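Local coordinates for protein glucosidase (Croceicoccus marinus, PDB 5Z3K) that probably hydrolyses O-glycosidic bonds as a beta-glucosidase of glycoside hydrolase family 39, at residues F283-E295 with R346-L360. Residues are numbered along the deposited sequence; the frame is centred on the assembly and turned at random.
Sequences FLAAAAIYMQDSE and RLAITGGDDNGFAAL
Helix 283-291 packs against strand 357-360 with axes 7.8 Å apart at closest approach, directions 58° apart, and Ala286 lies beside Ala358 and Ile289 beside Leu360. Ile289 points toward the strand: CG2 meets the methyl of Ala358, CG1 lies 3.9 Å from Leu360 CB, and CD1 rests against the Ala358 backbone. The Ala358 methyl also sits over one face of the Tyr290 ring, a CH-pi contact 4.3 Å from CB to the centroid. With CG beside its own backbone N (chi1 -72°), Tyr290 reaches into the turn that joins strands 346-350 and 357-360, where its OH donates to Asp353 O (2.8 Å) and accepts from Gly356 N (3.0 Å). Asp353 OD1 tightens that turn from within, taking Asn355 N in an Asx turn and Phe357 N from the opposite face of the carboxylate. A phenylalanine in place of Tyr290 would probably leave Asp353 O and Gly356 N without their shared hydroxyl, and the turn less firmly tied to the helix. Further along, Arg346 and Asp293 form a bidentate, end-on salt bridge, NH1 to OD1 (2.7 Å) and NH2 to OD2 (2.8 Å), the two flat groups nearly coplanar, while Gln292 CG lies over one guanidinium face. Gln292 OE1 accepts from Arg21 N and, through a water, reaches Arg346 NH1. A TIM-barrel helix is joined to the neighbouring beta-sheet domain, with helix 329-341 touching Ala285 and Leu360, and helix 238-252 meeting Ala287.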
ATOM      1  N   PHE A 283      -2.089 -10.139 -10.472  1.00 11.05           N
ATOM      2  CA  PHE A 283      -1.075  -9.086 -10.526  1.00 12.58           C
ATOM      3  C   PHE A 283      -0.714  -8.607  -9.131  1.00 11.78           C
ATOM      4  O   PHE A 283       0.469  -8.486  -8.790  1.00 11.08           O
ATOM      5  CB  PHE A 283      -1.567  -7.908 -11.379  1.00 11.12           C
ATOM      6  CG  PHE A 283      -0.609  -6.734 -11.422  1.00 12.09           C
ATOM      7  CD1 PHE A 283      -0.565  -5.798 -10.387  1.00  9.53           C
ATOM      8  CD2 PHE A 283       0.246  -6.563 -12.511  1.00 11.30           C
ATOM      9  CE1 PHE A 283       0.328  -4.710 -10.442  1.00 12.73           C
ATOM     10  CE2 PHE A 283       1.120  -5.485 -12.578  1.00 10.91           C
ATOM     11  CZ  PHE A 283       1.172  -4.563 -11.539  1.00 13.56           C
ATOM     12  N   LEU A 284      -1.725  -8.285  -8.313  1.00 11.53           N
ATOM     13  CA  LEU A 284      -1.402  -7.658  -7.039  1.00 13.68           C
ATOM     14  C   LEU A 284      -0.730  -8.652  -6.095  1.00 10.65           C
ATOM     15  O   LEU A 284       0.144  -8.257  -5.313  1.00  8.69           O
ATOM     16  CB  LEU A 284      -2.654  -7.024  -6.422  1.00 14.00           C
ATOM     17  CG  LEU A 284      -3.689  -7.876  -5.715  1.00 14.03           C
ATOM     18  CD1 LEU A 284      -3.383  -7.904  -4.221  1.00 16.12           C
ATOM     19  CD2 LEU A 284      -5.091  -7.307  -5.987  1.00 18.05           C
ATOM     20  N   ALA A 285      -1.061  -9.944  -6.195  1.00 12.24           N
ATOM     21  CA  ALA A 285      -0.345 -10.933  -5.398  1.00 10.62           C
ATOM     22  C   ALA A 285       1.104 -11.077  -5.866  1.00 11.41           C
ATOM     23  O   ALA A 285       2.028 -11.119  -5.044  1.00 10.18           O
ATOM     24  CB  ALA A 285      -1.079 -12.278  -5.433  1.00 10.58           C
ATOM     25  N   ALA A 286       1.331 -11.146  -7.180  1.00 11.91           N
ATOM     26  CA  ALA A 286       2.710 -11.222  -7.664  1.00 10.63           C
ATOM     27  C   ALA A 286       3.490  -9.957  -7.318  1.00 10.26           C
ATOM     28  O   ALA A 286       4.675 -10.026  -6.975  1.00 11.39           O
ATOM     29  CB  ALA A 286       2.742 -11.466  -9.177  1.00 11.47           C
ATOM     30  N   ALA A 287       2.845  -8.790  -7.391  1.00 10.92           N
ATOM     31  CA  ALA A 287       3.545  -7.545  -7.074  1.00 11.26           C
ATOM     32  C   ALA A 287       3.985  -7.513  -5.615  1.00 11.29           C
ATOM     33  O   ALA A 287       5.111  -7.109  -5.298  1.00  9.92           O
ATOM     34  CB  ALA A 287       2.652  -6.335  -7.388  1.00 10.28           C
ATOM     35  N   ALA A 288       3.084  -7.903  -4.703  1.00  9.92           N
ATOM     36  CA  ALA A 288       3.451  -8.005  -3.297  1.00 10.02           C
ATOM     37  C   ALA A 288       4.632  -8.953  -3.092  1.00 10.71           C
ATOM     38  O   ALA A 288       5.554  -8.648  -2.332  1.00  9.65           O
ATOM     39  CB  ALA A 288       2.244  -8.471  -2.481  1.00 10.90           C
ATOM     40  N   ILE A 289       4.620 -10.113  -3.759  1.00 10.48           N
ATOM     41  CA  ILE A 289       5.720 -11.060  -3.591  1.00  9.30           C
ATOM     42  C   ILE A 289       7.022 -10.451  -4.094  1.00 12.97           C
ATOM     43  O   ILE A 289       8.058 -10.517  -3.420  1.00 11.89           O
ATOM     44  CB  ILE A 289       5.405 -12.391  -4.295  1.00  8.68           C
ATOM     45  CG1 ILE A 289       4.235 -13.067  -3.564  1.00 11.64           C
ATOM     46  CG2 ILE A 289       6.645 -13.299  -4.301  1.00 10.99           C
ATOM     47  CD1 ILE A 289       3.634 -14.296  -4.267  1.00 12.07           C
ATOM     48  N   TYR A 290       6.990  -9.845  -5.283  1.00 10.38           N
ATOM     49  CA  TYR A 290       8.228  -9.306  -5.837  1.00 11.90           C
ATOM     50  C   TYR A 290       8.744  -8.130  -5.015  1.00 12.45           C
ATOM     51  O   TYR A 290       9.961  -7.973  -4.878  1.00 14.56           O
ATOM     52  CB  TYR A 290       8.035  -8.888  -7.301  1.00 11.62           C
ATOM     53  CG  TYR A 290       7.900 -10.067  -8.242  1.00 11.55           C
ATOM     54  CD1 TYR A 290       8.686 -11.202  -8.083  1.00 12.34           C
ATOM     55  CD2 TYR A 290       6.965 -10.053  -9.276  1.00 10.90           C
ATOM     56  CE1 TYR A 290       8.550 -12.294  -8.932  1.00 13.26           C
ATOM     57  CE2 TYR A 290       6.817 -11.146 -10.130  1.00 11.51           C
ATOM     58  CZ  TYR A 290       7.622 -12.256  -9.954  1.00 13.72           C
ATOM     59  OH  TYR A 290       7.482 -13.335 -10.796  1.00 13.56           O
HETATM   60  N   MSE A 291       7.864  -7.307  -4.444  1.00 10.60           N
HETATM   61  CA  MSE A 291       8.360  -6.131  -3.737  1.00  9.94           C
HETATM   62  C   MSE A 291       8.818  -6.488  -2.325  1.00 12.87           C
HETATM   63  O   MSE A 291       9.429  -5.670  -1.651  1.00 12.07           O
HETATM   64  CB  MSE A 291       7.298  -5.023  -3.693  1.00 12.31           C
HETATM   65  CG  MSE A 291       6.183  -5.276  -2.700  1.00 12.30           C
HETATM   66 SE   MSE A 291       5.041  -3.704  -2.546  0.79 17.94          SE
HETATM   67  CE  MSE A 291       4.132  -3.773  -4.268  1.00 11.91           C
ATOM     68  N   GLN A 292       8.528  -7.713  -1.870  1.00 11.02           N
ATOM     69  CA  GLN A 292       9.051  -8.145  -0.577  1.00  9.30           C
ATOM     70  C   GLN A 292      10.576  -8.140  -0.572  1.00 13.07           C
ATOM     71  O   GLN A 292      11.196  -7.948   0.479  1.00 12.73           O
ATOM     72  CB  GLN A 292       8.506  -9.533  -0.225  1.00 13.34           C
ATOM     73  CG  GLN A 292       9.038 -10.147   1.081  1.00 14.17           C
ATOM     74  CD  GLN A 292       8.484  -9.518   2.359  1.00 13.14           C
ATOM     75  OE1 GLN A 292       9.030  -9.731   3.445  1.00 12.44           O
ATOM     76  NE2 GLN A 292       7.398  -8.750   2.241  1.00 13.23           N
ATOM     77  N   ASP A 293      11.186  -8.336  -1.739  1.00 12.63           N
ATOM     78  CA  ASP A 293      12.629  -8.248  -1.940  1.00 12.75           C
ATOM     79  C   ASP A 293      12.904  -6.989  -2.766  1.00 12.83           C
ATOM     80  O   ASP A 293      13.025  -7.036  -3.991  1.00 12.64           O
ATOM     81  CB  ASP A 293      13.140  -9.505  -2.639  1.00 13.65           C
ATOM     82  CG  ASP A 293      12.900 -10.753  -1.829  1.00 15.18           C
ATOM     83  OD1 ASP A 293      13.237 -10.726  -0.625  1.00 12.91           O
ATOM     84  OD2 ASP A 293      12.364 -11.745  -2.387  1.00 12.23           O
ATOM     85  N   SER A 294      12.973  -5.845  -2.095  1.00 14.83           N
ATOM     86  CA  SER A 294      13.072  -4.581  -2.827  1.00 10.90           C
ATOM     87  C   SER A 294      13.481  -3.484  -1.858  1.00 12.43           C
ATOM     88  O   SER A 294      13.568  -3.696  -0.648  1.00 12.74           O
ATOM     89  CB  SER A 294      11.747  -4.217  -3.497  1.00 13.53           C
ATOM     90  OG  SER A 294      10.859  -3.656  -2.538  1.00 12.72           O
ATOM     91  N   GLU A 295      13.701  -2.288  -2.405  1.00 14.12           N
ATOM     92  CA  GLU A 295      13.983  -1.126  -1.577  1.00 14.26           C
ATOM     93  C   GLU A 295      12.726  -0.506  -0.973  1.00 12.92           C
ATOM     94  O   GLU A 295      12.842   0.479  -0.240  1.00 13.21           O
ATOM     95  CB  GLU A 295      14.752  -0.078  -2.393  1.00 11.25           C
ATOM     96  CG  GLU A 295      16.079  -0.615  -2.953  1.00 15.64           C
ATOM     97  CD  GLU A 295      17.049  -1.050  -1.867  1.00 22.25           C
ATOM     98  OE1 GLU A 295      17.004  -0.483  -0.757  1.00 20.08           O
ATOM     99  OE2 GLU A 295      17.883  -1.939  -2.134  1.00 24.81           O
ATOM    100  N   ARG A 346      10.137 -15.623   7.631  1.00  9.87           N
ATOM    101  CA  ARG A 346      10.071 -16.011   6.234  1.00 10.33           C
ATOM    102  C   ARG A 346      10.783 -17.343   6.047  1.00 12.12           C
ATOM    103  O   ARG A 346      11.825 -17.593   6.655  1.00 11.22           O
ATOM    104  CB  ARG A 346      10.711 -14.941   5.348  1.00 13.76           C
ATOM    105  CG  ARG A 346      10.579 -15.219   3.862  1.00 14.65           C
ATOM    106  CD  ARG A 346      10.883 -13.964   3.085  1.00 11.10           C
ATOM    107  NE  ARG A 346      10.939 -14.189   1.648  1.00 11.22           N
ATOM    108  CZ  ARG A 346      11.535 -13.358   0.807  1.00 11.62           C
ATOM    109  NH1 ARG A 346      12.124 -12.258   1.269  1.00 10.54           N
ATOM    110  NH2 ARG A 346      11.546 -13.623  -0.490  1.00 14.05           N
ATOM    111  N   LEU A 347      10.198 -18.199   5.215  1.00  9.48           N
ATOM    112  CA  LEU A 347      10.719 -19.526   4.925  1.00 10.52           C
ATOM    113  C   LEU A 347      11.241 -19.561   3.500  1.00 13.25           C
ATOM    114  O   LEU A 347      10.768 -18.818   2.642  1.00 11.41           O
ATOM    115  CB  LEU A 347       9.625 -20.591   5.103  1.00  9.75           C
ATOM    116  CG  LEU A 347       9.097 -20.749   6.529  1.00 13.20           C
ATOM    117  CD1 LEU A 347       7.880 -21.683   6.565  1.00 13.41           C
ATOM    118  CD2 LEU A 347      10.190 -21.231   7.477  1.00 14.96           C
ATOM    119  N   ALA A 348      12.215 -20.436   3.248  1.00 10.69           N
ATOM    120  CA  ALA A 348      12.759 -20.575   1.902  1.00 13.57           C
ATOM    121  C   ALA A 348      11.781 -21.322   1.008  1.00 13.53           C
ATOM    122  O   ALA A 348      11.365 -22.436   1.336  1.00 14.15           O
ATOM    123  CB  ALA A 348      14.091 -21.327   1.939  1.00  9.55           C
ATOM    124  N   ILE A 349      11.424 -20.723  -0.132  1.00 10.99           N
ATOM    125  CA  ILE A 349      10.700 -21.424  -1.191  1.00 11.90           C
ATOM    126  C   ILE A 349      11.496 -21.285  -2.485  1.00 15.36           C
ATOM    127  O   ILE A 349      11.923 -20.181  -2.860  1.00 12.73           O
ATOM    128  CB  ILE A 349       9.245 -20.930  -1.368  1.00 12.63           C
ATOM    129  CG1 ILE A 349       8.537 -21.733  -2.471  1.00 13.68           C
ATOM    130  CG2 ILE A 349       9.182 -19.417  -1.637  1.00 10.98           C
ATOM    131  CD1 ILE A 349       7.004 -21.679  -2.388  1.00 15.02           C
ATOM    132  N   THR A 350      11.735 -22.416  -3.136  1.00 13.44           N
ATOM    133  CA  THR A 350      12.571 -22.490  -4.321  1.00 13.24           C
ATOM    134  C   THR A 350      11.753 -23.007  -5.492  1.00 14.15           C
ATOM    135  O   THR A 350      10.972 -23.955  -5.350  1.00 11.77           O
ATOM    136  CB  THR A 350      13.772 -23.404  -4.045  1.00 13.27           C
ATOM    137  OG1 THR A 350      14.632 -22.758  -3.093  1.00 11.63           O
ATOM    138  CG2 THR A 350      14.548 -23.715  -5.327  1.00 13.70           C
ATOM    139  N   GLY A 351      11.921 -22.383  -6.653  1.00 11.96           N
ATOM    140  CA  GLY A 351      11.274 -22.854  -7.858  1.00 12.48           C
ATOM    141  C   GLY A 351      10.351 -21.855  -8.506  1.00 17.05           C
ATOM    142  O   GLY A 351       9.883 -22.110  -9.623  1.00 16.21           O
ATOM    143  N   GLY A 352      10.066 -20.720  -7.871  1.00 11.72           N
ATOM    144  CA  GLY A 352       9.313 -19.676  -8.529  1.00 13.24           C
ATOM    145  C   GLY A 352      10.168 -19.033  -9.598  1.00 13.21           C
ATOM    146  O   GLY A 352      11.328 -19.390  -9.805  1.00 14.53           O
ATOM    147  N   ASP A 353       9.591 -18.063 -10.296  1.00 11.73           N
ATOM    148  CA  ASP A 353      10.367 -17.342 -11.302  1.00 14.29           C
ATOM    149  C   ASP A 353      10.064 -15.850 -11.205  1.00 15.47           C
ATOM    150  O   ASP A 353       9.247 -15.409 -10.384  1.00 14.82           O
ATOM    151  CB  ASP A 353      10.112 -17.927 -12.709  1.00 12.58           C
ATOM    152  CG  ASP A 353       8.689 -17.708 -13.197  1.00 17.95           C
ATOM    153  OD1 ASP A 353       8.125 -16.623 -12.954  1.00 13.97           O
ATOM    154  OD2 ASP A 353       8.131 -18.616 -13.852  1.00 18.79           O
ATOM    155  N   ASP A 354      10.727 -15.058 -12.054  1.00 13.89           N
ATOM    156  CA  ASP A 354      10.496 -13.620 -12.102  1.00 14.49           C
ATOM    157  C   ASP A 354       9.642 -13.204 -13.300  1.00 14.68           C
ATOM    158  O   ASP A 354       9.581 -12.011 -13.618  1.00 15.89           O
ATOM    159  CB  ASP A 354      11.826 -12.852 -12.085  1.00 18.26           C
ATOM    160  CG  ASP A 354      12.720 -13.191 -13.257  1.00 25.15           C
ATOM    161  OD1 ASP A 354      12.290 -13.964 -14.138  1.00 24.93           O
ATOM    162  OD2 ASP A 354      13.867 -12.688 -13.297  1.00 30.27           O
ATOM    163  N   ASN A 355       8.971 -14.161 -13.955  1.00 14.85           N
ATOM    164  CA  ASN A 355       8.073 -13.906 -15.080  1.00 13.79           C
ATOM    165  C   ASN A 355       6.606 -14.101 -14.716  1.00 16.70           C
ATOM    166  O   ASN A 355       5.786 -14.418 -15.582  1.00 16.80           O
ATOM    167  CB  ASN A 355       8.393 -14.806 -16.268  1.00 16.64           C
ATOM    168  CG  ASN A 355       9.853 -15.091 -16.398  1.00 28.98           C
ATOM    169  OD1 ASN A 355      10.298 -16.209 -16.137  1.00 35.53           O
ATOM    170  ND2 ASN A 355      10.615 -14.090 -16.805  1.00 35.22           N
ATOM    171  N   GLY A 356       6.262 -13.942 -13.446  1.00 15.58           N
ATOM    172  CA  GLY A 356       4.872 -13.924 -13.041  1.00 13.67           C
ATOM    173  C   GLY A 356       4.412 -15.137 -12.260  1.00 13.29           C
ATOM    174  O   GLY A 356       3.276 -15.129 -11.761  1.00 16.30           O
ATOM    175  N   PHE A 357       5.233 -16.183 -12.131  1.00 15.29           N
ATOM    176  CA  PHE A 357       4.896 -17.311 -11.259  1.00 12.87           C
ATOM    177  C   PHE A 357       5.629 -17.090  -9.940  1.00 13.52           C
ATOM    178  O   PHE A 357       6.726 -17.604  -9.711  1.00 11.44           O
ATOM    179  CB  PHE A 357       5.226 -18.664 -11.884  1.00 13.80           C
ATOM    180  CG  PHE A 357       4.610 -19.821 -11.141  1.00 13.73           C
ATOM    181  CD1 PHE A 357       3.277 -20.155 -11.340  1.00 13.52           C
ATOM    182  CD2 PHE A 357       5.348 -20.545 -10.213  1.00 15.66           C
ATOM    183  CE1 PHE A 357       2.687 -21.202 -10.642  1.00 14.98           C
ATOM    184  CE2 PHE A 357       4.769 -21.601  -9.513  1.00 18.42           C
ATOM    185  CZ  PHE A 357       3.435 -21.929  -9.723  1.00 15.42           C
ATOM    186  N   ALA A 358       5.001 -16.314  -9.062  1.00 14.38           N
ATOM    187  CA  ALA A 358       5.640 -15.802  -7.854  1.00 14.99           C
ATOM    188  C   ALA A 358       5.183 -16.600  -6.645  1.00 13.97           C
ATOM    189  O   ALA A 358       4.004 -16.934  -6.529  1.00 13.32           O
ATOM    190  CB  ALA A 358       5.294 -14.329  -7.659  1.00 13.74           C
ATOM    191  N   ALA A 359       6.112 -16.894  -5.742  1.00 10.56           N
ATOM    192  CA  ALA A 359       5.786 -17.689  -4.573  1.00 11.86           C
ATOM    193  C   ALA A 359       6.539 -17.143  -3.369  1.00 12.29           C
ATOM    194  O   ALA A 359       7.647 -16.612  -3.493  1.00 12.35           O
ATOM    195  CB  ALA A 359       6.112 -19.174  -4.805  1.00 13.00           C
ATOM    196  N   LEU A 360       5.922 -17.299  -2.198  1.00 12.90           N
ATOM    197  CA  LEU A 360       6.399 -16.711  -0.958  1.00 12.51           C
ATOM    198  C   LEU A 360       5.934 -17.594   0.189  1.00 12.50           C
ATOM    199  O   LEU A 360       4.791 -18.063   0.191  1.00 11.31           O
ATOM    200  CB  LEU A 360       5.865 -15.275  -0.798  1.00 11.39           C
ATOM    201  CG  LEU A 360       6.215 -14.491   0.468  1.00 14.02           C
ATOM    202  CD1 LEU A 360       7.703 -14.206   0.564  1.00 11.93           C
ATOM    203  CD2 LEU A 360       5.431 -13.172   0.524  1.00  8.86           C
TER
HETATM  204  O   HOH W   1      11.418 -10.727   3.932  1.00 11.32           O